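Local coordinates for protein cycloalternan-forming enzyme (Listeria monocytogenes serovar 1/2a, PDB 5F7U) that belongs to glycoside hydrolase family 31, with a TIM-barrel domain and a C-terminal carbohydrate-binding module, and binds glycans at several places, at residues W402-Y416 against F425-P439. The protein carries 1 engineered substitution. Sequence-based numbering, arbitrary orientation.
Sequences WSDEETYYIWNNATY and FSYDDFTFNGKWTDP. With GLC (alpha-D-glucopyranose), chain C; GLC (alpha-D-glucopyranose), chain F.
The two segments run antiparallel where Thr-415 and Thr-431 form a hydrogen-bonded pair, Thr-415 N to Thr-431 O and Thr-431 N to Thr-415 O, each 2.9 Å. It is a single bridge with two turns at the same end of it, a type II turn over Trp-411 to Ala-414 and a type II' turn over Asn-433 to Trp-436. Two asparagines join the turns. Asn-413 OD1 takes the N-H of Lys-435 on a lone pair in the carbonyl plane, at 2.9 Å. The first torsion of Asn-433 (chi1 -53°) turns its amide back across to the other segment, where ND2 gives to Asn-413 O at 3.0 Å and to Thr-415 OG1 at 3.3 Å, both nearly in the amide plane. Trp-411 turns its six-membered edge to the face of Trp-436, planes at 62°. Pro-439 CB sits over the five-membered ring of Trp-411, 3.7 Å from its centroid, and Trp-402 covers the opposite face. At the other end, Phe-425 and Phe-430 pack against Tyr-416, whose ring carries the chain C glucose over one face. Tyr-416 OH and the glucose O6 are 2.8 Å apart and hydrogen-bonded, and the Tyr-416 backbone holds O2 and O3. Within this loop after barrel strand 396-399, aromatic packing thus backs a sugar-binding tyrosine, while the asparagines and the bridge tie the chain just before Tyr-416 to 425-439.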
loop_
_atom_site.group_PDB
_atom_site.type_symbol
_atom_site.label_atom_id
_atom_site.label_comp_id
_atom_site.label_asym_id
_atom_site.label_seq_id
_atom_site.Cartn_x
_atom_site.Cartn_y
_atom_site.Cartn_z
ATOM N N TRP A 402 -17.293 -12.505 -18.337
ATOM C CA TRP A 402 -16.772 -13.102 -19.566
ATOM C C TRP A 402 -17.159 -14.565 -19.742
ATOM O O TRP A 402 -17.160 -15.079 -20.862
ATOM C CB TRP A 402 -15.233 -12.963 -19.621
ATOM C CG TRP A 402 -14.485 -13.866 -18.643
ATOM C CD1 TRP A 402 -14.104 -13.550 -17.359
ATOM C CD2 TRP A 402 -14.005 -15.201 -18.890
ATOM N NE1 TRP A 402 -13.433 -14.612 -16.791
ATOM C CE2 TRP A 402 -13.372 -15.641 -17.702
ATOM C CE3 TRP A 402 -14.064 -16.082 -20.001
ATOM C CZ2 TRP A 402 -12.782 -16.911 -17.588
ATOM C CZ3 TRP A 402 -13.484 -17.353 -19.883
ATOM C CH2 TRP A 402 -12.845 -17.752 -18.679
ATOM N N SER A 403 -17.431 -15.248 -18.634
ATOM C CA SER A 403 -17.509 -16.699 -18.660
ATOM C C SER A 403 -18.939 -17.229 -18.660
ATOM O O SER A 403 -19.903 -16.468 -18.594
ATOM C CB SER A 403 -16.711 -17.297 -17.479
ATOM O OG SER A 403 -17.479 -17.268 -16.291
ATOM N N ASP A 404 -19.054 -18.552 -18.708
ATOM C CA ASP A 404 -20.333 -19.251 -18.560
ATOM C C ASP A 404 -20.999 -19.081 -17.181
ATOM O O ASP A 404 -22.135 -19.518 -16.984
ATOM C CB ASP A 404 -20.143 -20.750 -18.904
ATOM C CG ASP A 404 -19.183 -21.482 -17.947
ATOM O OD1 ASP A 404 -18.671 -20.884 -16.972
ATOM O OD2 ASP A 404 -18.940 -22.691 -18.166
ATOM N N GLU A 405 -20.281 -18.475 -16.230
ATOM C CA GLU A 405 -20.768 -18.266 -14.841
ATOM C C GLU A 405 -21.105 -19.601 -14.156
ATOM O O GLU A 405 -21.962 -19.662 -13.258
ATOM C CB GLU A 405 -21.990 -17.317 -14.815
ATOM C CG GLU A 405 -21.724 -15.929 -15.414
ATOM C CD GLU A 405 -20.844 -15.064 -14.514
ATOM O OE1 GLU A 405 -20.800 -15.319 -13.295
ATOM O OE2 GLU A 405 -20.201 -14.112 -15.018
ATOM N N GLU A 406 -20.423 -20.661 -14.598
ATOM C CA GLU A 406 -20.565 -21.981 -14.015
ATOM C C GLU A 406 -19.216 -22.619 -13.742
ATOM O O GLU A 406 -18.920 -22.949 -12.603
ATOM C CB GLU A 406 -21.397 -22.883 -14.927
ATOM C CG GLU A 406 -22.847 -22.453 -15.102
ATOM C CD GLU A 406 -23.686 -22.533 -13.832
ATOM O OE1 GLU A 406 -23.224 -23.029 -12.775
ATOM O OE2 GLU A 406 -24.847 -22.060 -13.884
ATOM N N THR A 407 -18.416 -22.804 -14.792
ATOM C CA THR A 407 -17.075 -23.371 -14.658
ATOM C C THR A 407 -16.038 -22.274 -14.393
ATOM O O THR A 407 -14.986 -22.534 -13.815
ATOM C CB THR A 407 -16.624 -24.107 -15.935
ATOM O OG1 THR A 407 -16.473 -23.174 -17.019
ATOM C CG2 THR A 407 -17.627 -25.232 -16.335
ATOM N N TYR A 408 -16.307 -21.073 -14.897
ATOM C CA TYR A 408 -15.361 -19.948 -14.857
ATOM C C TYR A 408 -14.052 -20.185 -15.622
ATOM O O TYR A 408 -13.064 -19.491 -15.384
ATOM C CB TYR A 408 -15.120 -19.455 -13.411
ATOM C CG TYR A 408 -16.377 -18.878 -12.840
ATOM C CD1 TYR A 408 -16.743 -17.559 -13.131
ATOM C CD2 TYR A 408 -17.231 -19.662 -12.067
ATOM C CE1 TYR A 408 -17.924 -17.032 -12.658
ATOM C CE2 TYR A 408 -18.429 -19.149 -11.583
ATOM C CZ TYR A 408 -18.756 -17.829 -11.882
ATOM O OH TYR A 408 -19.947 -17.313 -11.413
ATOM N N TYR A 409 -14.035 -21.169 -16.526
ATOM C CA TYR A 409 -12.924 -21.270 -17.463
ATOM C C TYR A 409 -13.366 -21.389 -18.927
ATOM O O TYR A 409 -12.522 -21.516 -19.816
ATOM C CB TYR A 409 -11.911 -22.358 -17.052
ATOM C CG TYR A 409 -12.453 -23.766 -17.044
ATOM C CD1 TYR A 409 -12.541 -24.497 -18.225
ATOM C CD2 TYR A 409 -12.845 -24.380 -15.844
ATOM C CE1 TYR A 409 -13.047 -25.791 -18.226
ATOM C CE2 TYR A 409 -13.341 -25.683 -15.831
ATOM C CZ TYR A 409 -13.435 -26.378 -17.025
ATOM O OH TYR A 409 -13.907 -27.678 -17.053
ATOM N N ILE A 410 -14.680 -21.307 -19.161
ATOM C CA ILE A 410 -15.272 -21.405 -20.499
ATOM C C ILE A 410 -15.990 -20.086 -20.782
ATOM O O ILE A 410 -16.689 -19.556 -19.911
ATOM C CB ILE A 410 -16.246 -22.599 -20.597
ATOM C CG1 ILE A 410 -15.491 -23.916 -20.336
ATOM C CG2 ILE A 410 -16.984 -22.640 -21.951
ATOM C CD1 ILE A 410 -16.389 -25.144 -20.182
ATOM N N TRP A 411 -15.785 -19.566 -21.994
ATOM C CA TRP A 411 -16.435 -18.342 -22.465
ATOM C C TRP A 411 -17.946 -18.474 -22.469
ATOM O O TRP A 411 -18.498 -19.531 -22.839
ATOM C CB TRP A 411 -15.919 -17.960 -23.864
ATOM C CG TRP A 411 -14.532 -17.468 -23.772
ATOM C CD1 TRP A 411 -13.386 -18.225 -23.804
ATOM C CD2 TRP A 411 -14.120 -16.108 -23.540
ATOM N NE1 TRP A 411 -12.275 -17.402 -23.629
ATOM C CE2 TRP A 411 -12.701 -16.107 -23.464
ATOM C CE3 TRP A 411 -14.815 -14.883 -23.406
ATOM C CZ2 TRP A 411 -11.959 -14.938 -23.243
ATOM C CZ3 TRP A 411 -14.065 -13.712 -23.193
ATOM C CH2 TRP A 411 -12.649 -13.762 -23.117
ATOM N N ASN A 412 -18.620 -17.395 -22.085
ATOM C CA ASN A 412 -20.082 -17.378 -22.124
ATOM C C ASN A 412 -20.616 -17.743 -23.515
ATOM O O ASN A 412 -20.056 -17.326 -24.540
ATOM C CB ASN A 412 -20.620 -16.007 -21.699
ATOM C CG ASN A 412 -22.005 -16.093 -21.106
ATOM O OD1 ASN A 412 -22.549 -17.203 -20.932
ATOM N ND2 ASN A 412 -22.584 -14.930 -20.758
ATOM N N ASN A 413 -21.678 -18.553 -23.525
ATOM C CA ASN A 413 -22.365 -18.998 -24.757
ATOM C C ASN A 413 -21.586 -20.008 -25.617
ATOM O O ASN A 413 -22.105 -20.456 -26.654
ATOM C CB ASN A 413 -22.813 -17.824 -25.673
ATOM C CG ASN A 413 -23.674 -16.771 -24.977
ATOM O OD1 ASN A 413 -23.689 -15.625 -25.419
ATOM N ND2 ASN A 413 -24.403 -17.143 -23.921
ATOM N N ALA A 414 -20.377 -20.397 -25.197
ATOM C CA ALA A 414 -19.598 -21.397 -25.958
ATOM C C ALA A 414 -20.236 -22.773 -25.821
ATOM O O ALA A 414 -20.688 -23.156 -24.736
ATOM C CB ALA A 414 -18.142 -21.439 -25.494
ATOM N N THR A 415 -20.288 -23.498 -26.928
ATOM C CA THR A 415 -20.790 -24.877 -26.907
ATOM C C THR A 415 -19.628 -25.821 -27.180
ATOM O O THR A 415 -18.607 -25.398 -27.735
ATOM C CB THR A 415 -21.955 -25.090 -27.888
ATOM O OG1 THR A 415 -21.551 -24.740 -29.222
ATOM C CG2 THR A 415 -23.166 -24.248 -27.477
ATOM N N TYR A 416 -19.781 -27.081 -26.757
ATOM C CA TYR A 416 -18.691 -28.079 -26.730
ATOM C C TYR A 416 -19.249 -29.434 -26.277
ATOM O O TYR A 416 -20.326 -29.495 -25.665
ATOM C CB TYR A 416 -17.580 -27.646 -25.751
ATOM C CG TYR A 416 -18.113 -27.322 -24.366
ATOM C CD1 TYR A 416 -18.257 -28.331 -23.397
ATOM C CD2 TYR A 416 -18.516 -26.018 -24.033
ATOM C CE1 TYR A 416 -18.766 -28.044 -22.133
ATOM C CE2 TYR A 416 -19.027 -25.725 -22.770
ATOM C CZ TYR A 416 -19.149 -26.737 -21.830
ATOM O OH TYR A 416 -19.646 -26.448 -20.590
ATOM N N PHE A 425 -9.735 -28.619 -21.814
ATOM C CA PHE A 425 -10.104 -28.197 -23.164
ATOM C C PHE A 425 -8.957 -27.457 -23.856
ATOM O O PHE A 425 -8.084 -26.865 -23.194
ATOM C CB PHE A 425 -11.327 -27.265 -23.128
ATOM C CG PHE A 425 -12.600 -27.936 -22.707
ATOM C CD1 PHE A 425 -12.948 -28.027 -21.355
ATOM C CD2 PHE A 425 -13.464 -28.474 -23.659
ATOM C CE1 PHE A 425 -14.127 -28.660 -20.966
ATOM C CE2 PHE A 425 -14.648 -29.106 -23.272
ATOM C CZ PHE A 425 -14.977 -29.200 -21.923
ATOM N N SER A 426 -8.970 -27.509 -25.186
ATOM C CA SER A 426 -8.162 -26.639 -26.033
ATOM C C SER A 426 -9.149 -25.679 -26.698
ATOM O O SER A 426 -10.377 -25.871 -26.565
ATOM C CB SER A 426 -7.408 -27.464 -27.084
ATOM O OG SER A 426 -6.576 -28.433 -26.472
ATOM N N TYR A 427 -8.624 -24.655 -27.393
ATOM C CA TYR A 427 -9.464 -23.669 -28.102
ATOM C C TYR A 427 -10.389 -24.298 -29.174
ATOM O O TYR A 427 -11.560 -23.909 -29.294
ATOM C CB TYR A 427 -8.588 -22.612 -28.762
ATOM C CG TYR A 427 -9.326 -21.374 -29.237
ATOM C CD1 TYR A 427 -9.729 -20.395 -28.329
ATOM C CD2 TYR A 427 -9.608 -21.172 -30.601
ATOM C CE1 TYR A 427 -10.390 -19.249 -28.755
ATOM C CE2 TYR A 427 -10.283 -20.030 -31.035
ATOM C CZ TYR A 427 -10.652 -19.063 -30.105
ATOM O OH TYR A 427 -11.326 -17.920 -30.489
ATOM N N ASP A 428 -9.840 -25.264 -29.916
ATOM C CA ASP A 428 -10.537 -25.988 -30.991
ATOM C C ASP A 428 -11.716 -26.826 -30.526
ATOM O O ASP A 428 -12.536 -27.237 -31.350
ATOM C CB ASP A 428 -9.561 -26.906 -31.743
ATOM C CG ASP A 428 -8.543 -26.139 -32.563
ATOM O OD1 ASP A 428 -8.676 -24.902 -32.705
ATOM O OD2 ASP A 428 -7.588 -26.780 -33.067
ATOM N N ASP A 429 -11.788 -27.110 -29.224
ATOM C CA ASP A 429 -12.910 -27.879 -28.671
ATOM C C ASP A 429 -14.215 -27.079 -28.665
ATOM O O ASP A 429 -15.295 -27.656 -28.579
ATOM C CB ASP A 429 -12.587 -28.378 -27.253
ATOM C CG ASP A 429 -11.588 -29.536 -27.238
ATOM O OD1 ASP A 429 -11.612 -30.404 -28.149
ATOM O OD2 ASP A 429 -10.780 -29.594 -26.289
ATOM N N PHE A 430 -14.116 -25.752 -28.742
ATOM C CA PHE A 430 -15.293 -24.890 -28.573
ATOM C C PHE A 430 -15.854 -24.403 -29.888
ATOM O O PHE A 430 -15.107 -24.208 -30.848
ATOM C CB PHE A 430 -14.942 -23.697 -27.698
ATOM C CG PHE A 430 -14.495 -24.072 -26.327
ATOM C CD1 PHE A 430 -15.424 -24.504 -25.367
ATOM C CD2 PHE A 430 -13.146 -23.986 -25.979
ATOM C CE1 PHE A 430 -15.008 -24.839 -24.082
ATOM C CE2 PHE A 430 -12.725 -24.322 -24.693
ATOM C CZ PHE A 430 -13.661 -24.738 -23.740
ATOM N N THR A 431 -17.175 -24.266 -29.930
ATOM C CA THR A 431 -17.873 -23.468 -30.924
ATOM C C THR A 431 -18.293 -22.184 -30.200
ATOM O O THR A 431 -19.050 -22.220 -29.223
ATOM C CB THR A 431 -19.101 -24.220 -31.471
ATOM O OG1 THR A 431 -18.673 -25.447 -32.060
ATOM C CG2 THR A 431 -19.851 -23.403 -32.521
ATOM N N PHE A 432 -17.791 -21.054 -30.679
ATOM C CA PHE A 432 -18.046 -19.778 -30.001
ATOM C C PHE A 432 -19.265 -19.082 -30.595
ATOM O O PHE A 432 -19.409 -19.011 -31.805
ATOM C CB PHE A 432 -16.790 -18.914 -30.010
ATOM C CG PHE A 432 -15.670 -19.500 -29.197
ATOM C CD1 PHE A 432 -15.740 -19.504 -27.799
ATOM C CD2 PHE A 432 -14.553 -20.066 -29.818
ATOM C CE1 PHE A 432 -14.705 -20.048 -27.035
ATOM C CE2 PHE A 432 -13.517 -20.601 -29.057
ATOM C CZ PHE A 432 -13.593 -20.593 -27.672
ATOM N N ASN A 433 -20.162 -18.637 -29.717
ATOM C CA ASN A 433 -21.489 -18.164 -30.102
ATOM C C ASN A 433 -21.850 -16.878 -29.366
ATOM O O ASN A 433 -21.214 -16.514 -28.366
ATOM C CB ASN A 433 -22.565 -19.205 -29.749
ATOM C CG ASN A 433 -22.278 -20.591 -30.301
ATOM O OD1 ASN A 433 -22.395 -20.836 -31.502
ATOM N ND2 ASN A 433 -21.945 -21.519 -29.411
ATOM N N GLY A 434 -22.896 -16.218 -29.857
ATOM C CA GLY A 434 -23.609 -15.192 -29.085
ATOM C C GLY A 434 -22.730 -14.025 -28.690
ATOM O O GLY A 434 -22.242 -13.306 -29.544
ATOM N N LYS A 435 -22.514 -13.863 -27.390
ATOM C CA LYS A 435 -21.779 -12.713 -26.854
ATOM C C LYS A 435 -20.283 -12.718 -27.169
ATOM O O LYS A 435 -19.645 -11.646 -27.184
ATOM C CB LYS A 435 -22.019 -12.601 -25.344
ATOM C CG LYS A 435 -23.468 -12.267 -25.022
ATOM C CD LYS A 435 -23.793 -12.425 -23.540
ATOM C CE LYS A 435 -25.272 -12.159 -23.326
ATOM N NZ LYS A 435 -25.728 -12.646 -21.993
ATOM N N TRP A 436 -19.740 -13.902 -27.455
ATOM C CA TRP A 436 -18.314 -14.055 -27.713
ATOM C C TRP A 436 -18.126 -15.001 -28.875
ATOM O O TRP A 436 -17.925 -16.200 -28.680
ATOM C CB TRP A 436 -17.579 -14.600 -26.496
ATOM C CG TRP A 436 -17.820 -13.837 -25.250
ATOM C CD1 TRP A 436 -18.672 -14.188 -24.240
ATOM C CD2 TRP A 436 -17.244 -12.581 -24.874
ATOM N NE1 TRP A 436 -18.638 -13.240 -23.244
ATOM C CE2 TRP A 436 -17.786 -12.238 -23.614
ATOM C CE3 TRP A 436 -16.317 -11.703 -25.478
ATOM C CZ2 TRP A 436 -17.426 -11.066 -22.936
ATOM C CZ3 TRP A 436 -15.955 -10.534 -24.799
ATOM C CH2 TRP A 436 -16.514 -10.225 -23.548
ATOM N N THR A 437 -18.183 -14.463 -30.080
ATOM C CA THR A 437 -18.075 -15.315 -31.272
ATOM C C THR A 437 -16.612 -15.618 -31.638
ATOM O O THR A 437 -16.352 -16.570 -32.382
ATOM C CB THR A 437 -18.764 -14.697 -32.507
ATOM O OG1 THR A 437 -18.111 -13.470 -32.842
ATOM C CG2 THR A 437 -20.245 -14.481 -32.272
ATOM N N ASP A 438 -15.667 -14.805 -31.146
ATOM C CA ASP A 438 -14.250 -15.008 -31.463
ATOM C C ASP A 438 -13.364 -14.439 -30.339
ATOM O O ASP A 438 -12.820 -13.349 -30.500
ATOM C CB ASP A 438 -13.926 -14.358 -32.828
ATOM C CG ASP A 438 -12.447 -14.456 -33.223
ATOM O OD1 ASP A 438 -11.675 -15.268 -32.654
ATOM O OD2 ASP A 438 -12.062 -13.692 -34.140
ATOM N N PRO A 439 -13.225 -15.174 -29.207
ATOM C CA PRO A 439 -12.432 -14.626 -28.086
ATOM C C PRO A 439 -10.973 -14.306 -28.456
ATOM O O PRO A 439 -10.423 -13.274 -28.028
ATOM C CB PRO A 439 -12.508 -15.732 -27.014
ATOM C CG PRO A 439 -13.757 -16.480 -27.337
ATOM C CD PRO A 439 -13.851 -16.462 -28.843
HETATM C C1 GLC C . -22.577 -26.307 -23.174
HETATM C C2 GLC C . -22.316 -27.602 -23.958
HETATM C C3 GLC C . -23.213 -28.746 -23.473
HETATM C C4 GLC C . -23.112 -28.928 -21.960
HETATM C C5 GLC C . -23.352 -27.601 -21.223
HETATM C C6 GLC C . -23.054 -27.729 -19.736
HETATM O O2 GLC C . -22.523 -27.386 -25.356
HETATM O O3 GLC C . -22.829 -29.966 -24.115
HETATM O O4 GLC C . -24.068 -29.895 -21.523
HETATM O O5 GLC C . -22.511 -26.562 -21.758
HETATM O O6 GLC C . -21.672 -28.071 -19.557
HETATM C C1 GLC F . -19.746 -10.192 -9.999
HETATM C C2 GLC F . -20.864 -11.047 -9.387
HETATM C C3 GLC F . -20.569 -12.544 -9.540
HETATM C C4 GLC F . -20.242 -12.900 -10.990
HETATM C C5 GLC F . -19.068 -12.019 -11.446
HETATM C C6 GLC F . -18.566 -12.307 -12.855
HETATM O O2 GLC F . -20.991 -10.759 -7.992
HETATM O O3 GLC F . -21.688 -13.317 -9.088
HETATM O O4 GLC F . -19.906 -14.290 -11.068
HETATM O O5 GLC F . -19.442 -10.631 -11.336
HETATM O O6 GLC F . -19.557 -11.880 -13.795
HETATM O O HOH W 1 -18.918 -18.218 -27.104
HETATM O O HOH W 2 -20.589 -12.764 -21.070
HETATM O O HOH W 3 -26.407 -15.298 -22.391
#